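Local atomic coordinates of aromatic amino acid aminotransferase I (Candida albicans WO-1, PDB entry 6HNU), a protein that probably transfers the amino group of aromatic L-amino acids to 2-oxoglutarate, using pyridoxal 5'-phosphate as cofactor. Residues D240-F251 with R291-V301. Numbering follows the deposited sequence.
With PLP (pyridoxal-5'-phosphate), chain I; PHE (phenylalanine), chain J.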
loop_
_atom_site.group_PDB
_atom_site.type_symbol
_atom_site.label_atom_id
_atom_site.label_comp_id
_atom_site.label_asym_id
_atom_site.label_seq_id
_atom_site.Cartn_x
_atom_site.Cartn_y
_atom_site.Cartn_z
ATOM N N ASP B 240 -23.048 -19.596 8.610
ATOM C CA ASP B 240 -22.566 -18.286 9.134
ATOM C C ASP B 240 -21.061 -18.094 8.928
ATOM O O ASP B 240 -20.335 -17.879 9.892
ATOM C CB ASP B 240 -22.965 -18.114 10.599
ATOM C CG ASP B 240 -22.709 -16.712 11.109
ATOM O OD1 ASP B 240 -22.717 -15.775 10.278
ATOM O OD2 ASP B 240 -22.458 -16.585 12.329
ATOM N N PHE B 241 -20.614 -18.029 7.672
ATOM C CA PHE B 241 -19.253 -17.593 7.304
ATOM C C PHE B 241 -19.428 -16.512 6.231
ATOM O O PHE B 241 -20.516 -16.438 5.617
ATOM C CB PHE B 241 -18.331 -18.761 6.925
ATOM C CG PHE B 241 -18.782 -19.626 5.771
ATOM C CD1 PHE B 241 -18.621 -19.213 4.452
ATOM C CD2 PHE B 241 -19.345 -20.869 5.999
ATOM C CE1 PHE B 241 -19.090 -20.001 3.414
ATOM C CE2 PHE B 241 -19.766 -21.677 4.954
ATOM C CZ PHE B 241 -19.623 -21.245 3.664
ATOM N N LEU B 242 -18.412 -15.675 6.043
ATOM C CA LEU B 242 -18.447 -14.615 5.002
ATOM C C LEU B 242 -18.066 -15.185 3.643
ATOM O O LEU B 242 -17.438 -16.250 3.539
ATOM C CB LEU B 242 -17.487 -13.475 5.365
ATOM C CG LEU B 242 -17.631 -12.904 6.769
ATOM C CD1 LEU B 242 -16.437 -12.069 7.130
ATOM C CD2 LEU B 242 -18.900 -12.113 6.902
ATOM N N ILE B 243 -18.363 -14.434 2.594
ATOM C CA ILE B 243 -17.832 -14.768 1.253
ATOM C C ILE B 243 -16.981 -13.586 0.832
ATOM O O ILE B 243 -17.497 -12.445 0.846
ATOM C CB ILE B 243 -18.945 -15.082 0.232
ATOM C CG1 ILE B 243 -19.698 -16.369 0.561
ATOM C CG2 ILE B 243 -18.389 -15.095 -1.185
ATOM C CD1 ILE B 243 -20.980 -16.534 -0.225
ATOM N N ILE B 244 -15.738 -13.870 0.470
ATOM C CA ILE B 244 -14.826 -12.837 -0.040
ATOM C C ILE B 244 -14.729 -13.121 -1.527
ATOM O O ILE B 244 -14.139 -14.149 -1.891
ATOM C CB ILE B 244 -13.455 -12.881 0.672
ATOM C CG1 ILE B 244 -13.536 -12.946 2.200
ATOM C CG2 ILE B 244 -12.569 -11.758 0.165
ATOM C CD1 ILE B 244 -14.302 -11.812 2.902
ATOM N N GLU B 245 -15.261 -12.210 -2.325
ATOM C CA GLU B 245 -15.306 -12.352 -3.790
ATOM C C GLU B 245 -14.219 -11.400 -4.297
ATOM O O GLU B 245 -14.366 -10.165 -4.280
ATOM C CB GLU B 245 -16.710 -12.241 -4.428
ATOM C CG GLU B 245 -17.407 -10.882 -4.381
ATOM C CD GLU B 245 -18.747 -10.797 -5.103
ATOM O OE1 GLU B 245 -19.055 -11.713 -5.918
ATOM O OE2 GLU B 245 -19.452 -9.723 -4.959
ATOM N N ASP B 246 -13.132 -12.009 -4.723
ATOM C CA ASP B 246 -11.966 -11.315 -5.277
ATOM C C ASP B 246 -12.180 -11.271 -6.780
ATOM O O ASP B 246 -11.990 -12.284 -7.459
ATOM C CB ASP B 246 -10.684 -11.992 -4.819
ATOM C CG ASP B 246 -9.431 -11.397 -5.382
ATOM O OD1 ASP B 246 -9.502 -10.289 -6.029
ATOM O OD2 ASP B 246 -8.377 -12.049 -5.170
ATOM N N GLU B 247 -12.583 -10.114 -7.279
ATOM C CA GLU B 247 -13.271 -10.047 -8.582
ATOM C C GLU B 247 -12.581 -9.047 -9.496
ATOM O O GLU B 247 -13.254 -8.236 -10.135
ATOM C CB GLU B 247 -14.731 -9.739 -8.269
ATOM C CG GLU B 247 -15.499 -10.978 -7.884
ATOM C CD GLU B 247 -15.717 -11.856 -9.114
ATOM O OE1 GLU B 247 -16.811 -11.754 -9.709
ATOM O OE2 GLU B 247 -14.808 -12.665 -9.459
ATOM N N PRO B 248 -11.263 -9.167 -9.734
ATOM C CA PRO B 248 -10.593 -8.258 -10.675
ATOM C C PRO B 248 -11.008 -8.510 -12.140
ATOM O O PRO B 248 -10.859 -7.618 -12.976
ATOM C CB PRO B 248 -9.119 -8.542 -10.443
ATOM C CG PRO B 248 -9.116 -10.023 -10.041
ATOM C CD PRO B 248 -10.385 -10.247 -9.252
ATOM N N TYR B 249 -11.579 -9.670 -12.440
ATOM C CA TYR B 249 -11.885 -10.064 -13.835
ATOM C C TYR B 249 -13.385 -9.918 -14.118
ATOM O O TYR B 249 -13.827 -10.362 -15.175
ATOM C CB TYR B 249 -11.443 -11.509 -14.093
ATOM C CG TYR B 249 -10.020 -11.848 -13.732
ATOM C CD1 TYR B 249 -8.948 -11.264 -14.378
ATOM C CD2 TYR B 249 -9.747 -12.766 -12.742
ATOM C CE1 TYR B 249 -7.640 -11.594 -14.063
ATOM C CE2 TYR B 249 -8.455 -13.129 -12.431
ATOM C CZ TYR B 249 -7.393 -12.537 -13.081
ATOM O OH TYR B 249 -6.092 -12.868 -12.798
ATOM N N TYR B 250 -14.169 -9.313 -13.208
ATOM C CA TYR B 250 -15.633 -9.213 -13.368
ATOM C C TYR B 250 -15.999 -8.606 -14.722
ATOM O O TYR B 250 -16.942 -9.064 -15.327
ATOM C CB TYR B 250 -16.273 -8.369 -12.264
ATOM C CG TYR B 250 -17.780 -8.417 -12.298
ATOM C CD1 TYR B 250 -18.471 -9.508 -11.793
ATOM C CD2 TYR B 250 -18.513 -7.365 -12.819
ATOM C CE1 TYR B 250 -19.848 -9.557 -11.788
ATOM C CE2 TYR B 250 -19.894 -7.400 -12.837
ATOM C CZ TYR B 250 -20.561 -8.497 -12.338
ATOM O OH TYR B 250 -21.900 -8.544 -12.350
ATOM N N PHE B 251 -15.251 -7.640 -15.229
ATOM C CA PHE B 251 -15.628 -6.929 -16.470
ATOM C C PHE B 251 -14.888 -7.567 -17.652
ATOM O O PHE B 251 -14.886 -6.979 -18.741
ATOM C CB PHE B 251 -15.461 -5.416 -16.274
ATOM C CG PHE B 251 -16.586 -4.828 -15.465
ATOM C CD1 PHE B 251 -17.904 -4.989 -15.876
ATOM C CD2 PHE B 251 -16.346 -4.217 -14.249
ATOM C CE1 PHE B 251 -18.948 -4.506 -15.109
ATOM C CE2 PHE B 251 -17.403 -3.747 -13.471
ATOM C CZ PHE B 251 -18.698 -3.881 -13.914
ATOM N N ARG B 291 -23.068 -10.441 4.445
ATOM C CA ARG B 291 -21.926 -11.315 4.793
ATOM C C ARG B 291 -20.982 -11.435 3.585
ATOM O O ARG B 291 -20.136 -12.372 3.569
ATOM C CB ARG B 291 -22.489 -12.641 5.310
ATOM C CG ARG B 291 -23.254 -13.453 4.261
ATOM C CD ARG B 291 -23.545 -14.852 4.728
ATOM N NE ARG B 291 -24.342 -14.843 5.952
ATOM C CZ ARG B 291 -23.868 -14.980 7.194
ATOM N NH1 ARG B 291 -24.710 -14.916 8.215
ATOM N NH2 ARG B 291 -22.592 -15.221 7.423
ATOM N N VAL B 292 -21.143 -10.583 2.571
ATOM C CA VAL B 292 -20.211 -10.588 1.401
ATOM C C VAL B 292 -19.274 -9.379 1.517
ATOM O O VAL B 292 -19.770 -8.261 1.766
ATOM C CB VAL B 292 -20.931 -10.643 0.047
ATOM C CG1 VAL B 292 -19.957 -10.679 -1.118
ATOM C CG2 VAL B 292 -21.841 -11.837 -0.041
ATOM N N VAL B 293 -17.983 -9.606 1.264
ATOM C CA VAL B 293 -17.008 -8.523 1.004
ATOM C C VAL B 293 -16.495 -8.726 -0.409
ATOM O O VAL B 293 -16.017 -9.832 -0.717
ATOM C CB VAL B 293 -15.908 -8.453 2.066
ATOM C CG1 VAL B 293 -14.993 -7.261 1.849
ATOM C CG2 VAL B 293 -16.500 -8.387 3.460
ATOM N N ARG B 294 -16.615 -7.693 -1.218
ATOM C CA ARG B 294 -16.127 -7.699 -2.622
ATOM C C ARG B 294 -14.829 -6.893 -2.728
ATOM O O ARG B 294 -14.750 -5.750 -2.219
ATOM C CB ARG B 294 -17.208 -7.167 -3.563
ATOM C CG ARG B 294 -16.776 -7.058 -5.019
ATOM C CD ARG B 294 -17.865 -6.445 -5.874
ATOM N NE ARG B 294 -17.608 -6.571 -7.292
ATOM C CZ ARG B 294 -17.990 -7.580 -8.068
ATOM N NH1 ARG B 294 -18.593 -8.615 -7.551
ATOM N NH2 ARG B 294 -17.683 -7.586 -9.350
ATOM N N LEU B 295 -13.825 -7.470 -3.382
ATOM C CA LEU B 295 -12.538 -6.797 -3.696
ATOM C C LEU B 295 -12.600 -6.392 -5.164
ATOM O O LEU B 295 -12.566 -7.259 -6.068
ATOM C CB LEU B 295 -11.348 -7.706 -3.376
ATOM C CG LEU B 295 -11.471 -8.521 -2.088
ATOM C CD1 LEU B 295 -10.232 -9.370 -1.892
ATOM C CD2 LEU B 295 -11.719 -7.645 -0.871
ATOM N N ASP B 296 -12.752 -5.099 -5.416
ATOM C CA ASP B 296 -12.805 -4.548 -6.794
ATOM C C ASP B 296 -11.527 -3.820 -7.157
ATOM O O ASP B 296 -10.926 -3.152 -6.290
ATOM C CB ASP B 296 -13.964 -3.543 -6.931
ATOM C CG ASP B 296 -15.298 -4.177 -7.247
ATOM O OD1 ASP B 296 -15.343 -4.952 -8.216
ATOM O OD2 ASP B 296 -16.313 -3.813 -6.582
ATOM N N SER B 297 -11.094 -3.919 -8.419
ATOM C CA SER B 297 -9.818 -3.326 -8.847
ATOM C C SER B 297 -9.959 -2.700 -10.237
ATOM O O SER B 297 -10.676 -3.259 -11.072
ATOM C CB SER B 297 -8.755 -4.373 -8.900
ATOM O OG SER B 297 -7.515 -3.785 -9.214
ATOM N N PHE B 298 -9.191 -1.661 -10.494
ATOM C CA PHE B 298 -9.013 -1.089 -11.857
ATOM C C PHE B 298 -7.916 -1.807 -12.647
ATOM O O PHE B 298 -7.708 -1.486 -13.829
ATOM C CB PHE B 298 -8.665 0.383 -11.756
ATOM C CG PHE B 298 -9.843 1.230 -11.382
ATOM C CD1 PHE B 298 -11.024 1.162 -12.104
ATOM C CD2 PHE B 298 -9.749 2.119 -10.326
ATOM C CE1 PHE B 298 -12.074 2.019 -11.814
ATOM C CE2 PHE B 298 -10.819 2.938 -10.006
ATOM C CZ PHE B 298 -11.994 2.845 -10.713
ATOM N N SER B 299 -7.217 -2.770 -12.044
ATOM C CA SER B 299 -5.985 -3.333 -12.657
ATOM C C SER B 299 -6.251 -3.917 -14.038
ATOM O O SER B 299 -5.416 -3.649 -14.922
ATOM C CB SER B 299 -5.290 -4.320 -11.733
ATOM O OG SER B 299 -4.763 -3.608 -10.643
ATOM N N LYS B 300 -7.319 -4.686 -14.231
ATOM C CA LYS B 300 -7.555 -5.412 -15.499
ATOM C C LYS B 300 -8.449 -4.581 -16.428
ATOM O O LYS B 300 -8.722 -5.051 -17.559
ATOM C CB LYS B 300 -8.240 -6.758 -15.288
ATOM C CG LYS B 300 -7.768 -7.586 -14.113
ATOM C CD LYS B 300 -6.330 -7.908 -14.132
ATOM C CE LYS B 300 -5.986 -8.687 -12.876
ATOM N NZ LYS B 300 -4.576 -9.124 -12.865
ATOM N N VAL B 301 -8.896 -3.405 -15.961
ATOM C CA VAL B 301 -9.873 -2.535 -16.678
ATOM C C VAL B 301 -9.152 -1.291 -17.203
ATOM O O VAL B 301 -9.306 -0.959 -18.403
ATOM C CB VAL B 301 -11.081 -2.182 -15.798
ATOM C CG1 VAL B 301 -11.947 -1.144 -16.480
ATOM C CG2 VAL B 301 -11.895 -3.415 -15.428
HETATM N N1 PLP I . -6.668 -11.339 -7.224
HETATM C C2 PLP I . -6.604 -12.280 -8.170
HETATM C C2A PLP I . -7.386 -13.533 -7.984
HETATM C C3 PLP I . -5.821 -12.111 -9.309
HETATM O O3 PLP I . -5.747 -13.143 -10.204
HETATM C C4 PLP I . -5.071 -10.925 -9.449
HETATM C C4A PLP I . -4.218 -10.739 -10.621
HETATM C C5 PLP I . -5.180 -9.932 -8.466
HETATM C C6 PLP I . -5.963 -10.197 -7.371
HETATM C C5A PLP I . -4.350 -8.672 -8.515
HETATM O O4P PLP I . -5.167 -7.502 -8.240
HETATM P P PLP I . -4.605 -6.069 -8.085
HETATM O O1P PLP I . -5.886 -5.273 -7.973
HETATM O O2P PLP I . -3.775 -5.774 -9.365
HETATM O O3P PLP I . -3.742 -6.040 -6.826
HETATM N N PHE J . -3.227 -11.700 -10.926
HETATM C CA PHE J . -1.917 -11.399 -11.574
HETATM C C PHE J . -1.217 -12.734 -11.867
HETATM O O PHE J . -1.762 -13.552 -12.627
HETATM C CB PHE J . -1.110 -10.435 -10.698
HETATM C CG PHE J . 0.372 -10.416 -10.960
HETATM C CD1 PHE J . 0.867 -10.399 -12.258
HETATM C CD2 PHE J . 1.272 -10.414 -9.903
HETATM C CE1 PHE J . 2.237 -10.394 -12.491
HETATM C CE2 PHE J . 2.638 -10.404 -10.137
HETATM C CZ PHE J . 3.118 -10.384 -11.430
HETATM O OXT PHE J . -0.126 -13.030 -11.356
HETATM O O HOH W 1 -19.176 -11.270 -8.591
HETATM O O HOH W 2 -13.256 -5.328 -9.891
HETATM O O HOH W 3 -9.376 -5.213 -12.548
HETATM O O HOH W 4 -3.752 -11.768 -14.127
#
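Arg294 reaches across to Glu245, where its NH1 gives a weak hydrogen bond to OE2 (2.9 Å) within a salt bridge. The carboxylate and guanidinium planes stand 86° apart. The arginine chain runs extended to NE and the guanidinium then turns (chi4 90°), with NH2 over one face of the Tyr250 ring. CZ lies 4.5 Å from the ring centroid, a cation-pi contact with the guanidinium nearly upright on the ring. CB of Glu247 sits over a guanidinium face. Water 1 donates to Glu245 OE1 and Glu247 OE1 and accepts from Arg294 NH1. Thr215 OG1 also hydrogen-bonds Glu247 OE1. Arg294 NE donates to Asp296 OD1 in a second salt bridge of the same network. Tyr250 OH is hydrogen-bonded to Val280 O, which helps fix the ring.

Strands 242-246 and 292-297 run parallel, neighbours in the large central sheet of the aspartate aminotransferase-like fold. Backbone bonds join them from Ile243 N to Arg291 O through Glu247 N to Leu295 O. Ile244 CG2 meets Leu295 CD1 at 3.9 Å on the other face from Glu245 and Arg294.

The strand ends and the loops after them supply part of the cofactor site. Asp246 OD2 lies 2.8 Å from PLP N1, and Tyr211 OH hydrogen-bonds the same Asp246 oxygen. Tyr249 OH accepts from PLP O3 (2.6 Å), while Ser297 and Ser299 hold the phosphate.

At the other end, Arg291 NH1 and NH2 both grip Asp240 OD1, and NH2 also reaches Phe241 O from above the carbonyl plane. Glu289 pairs with the same guanidinium.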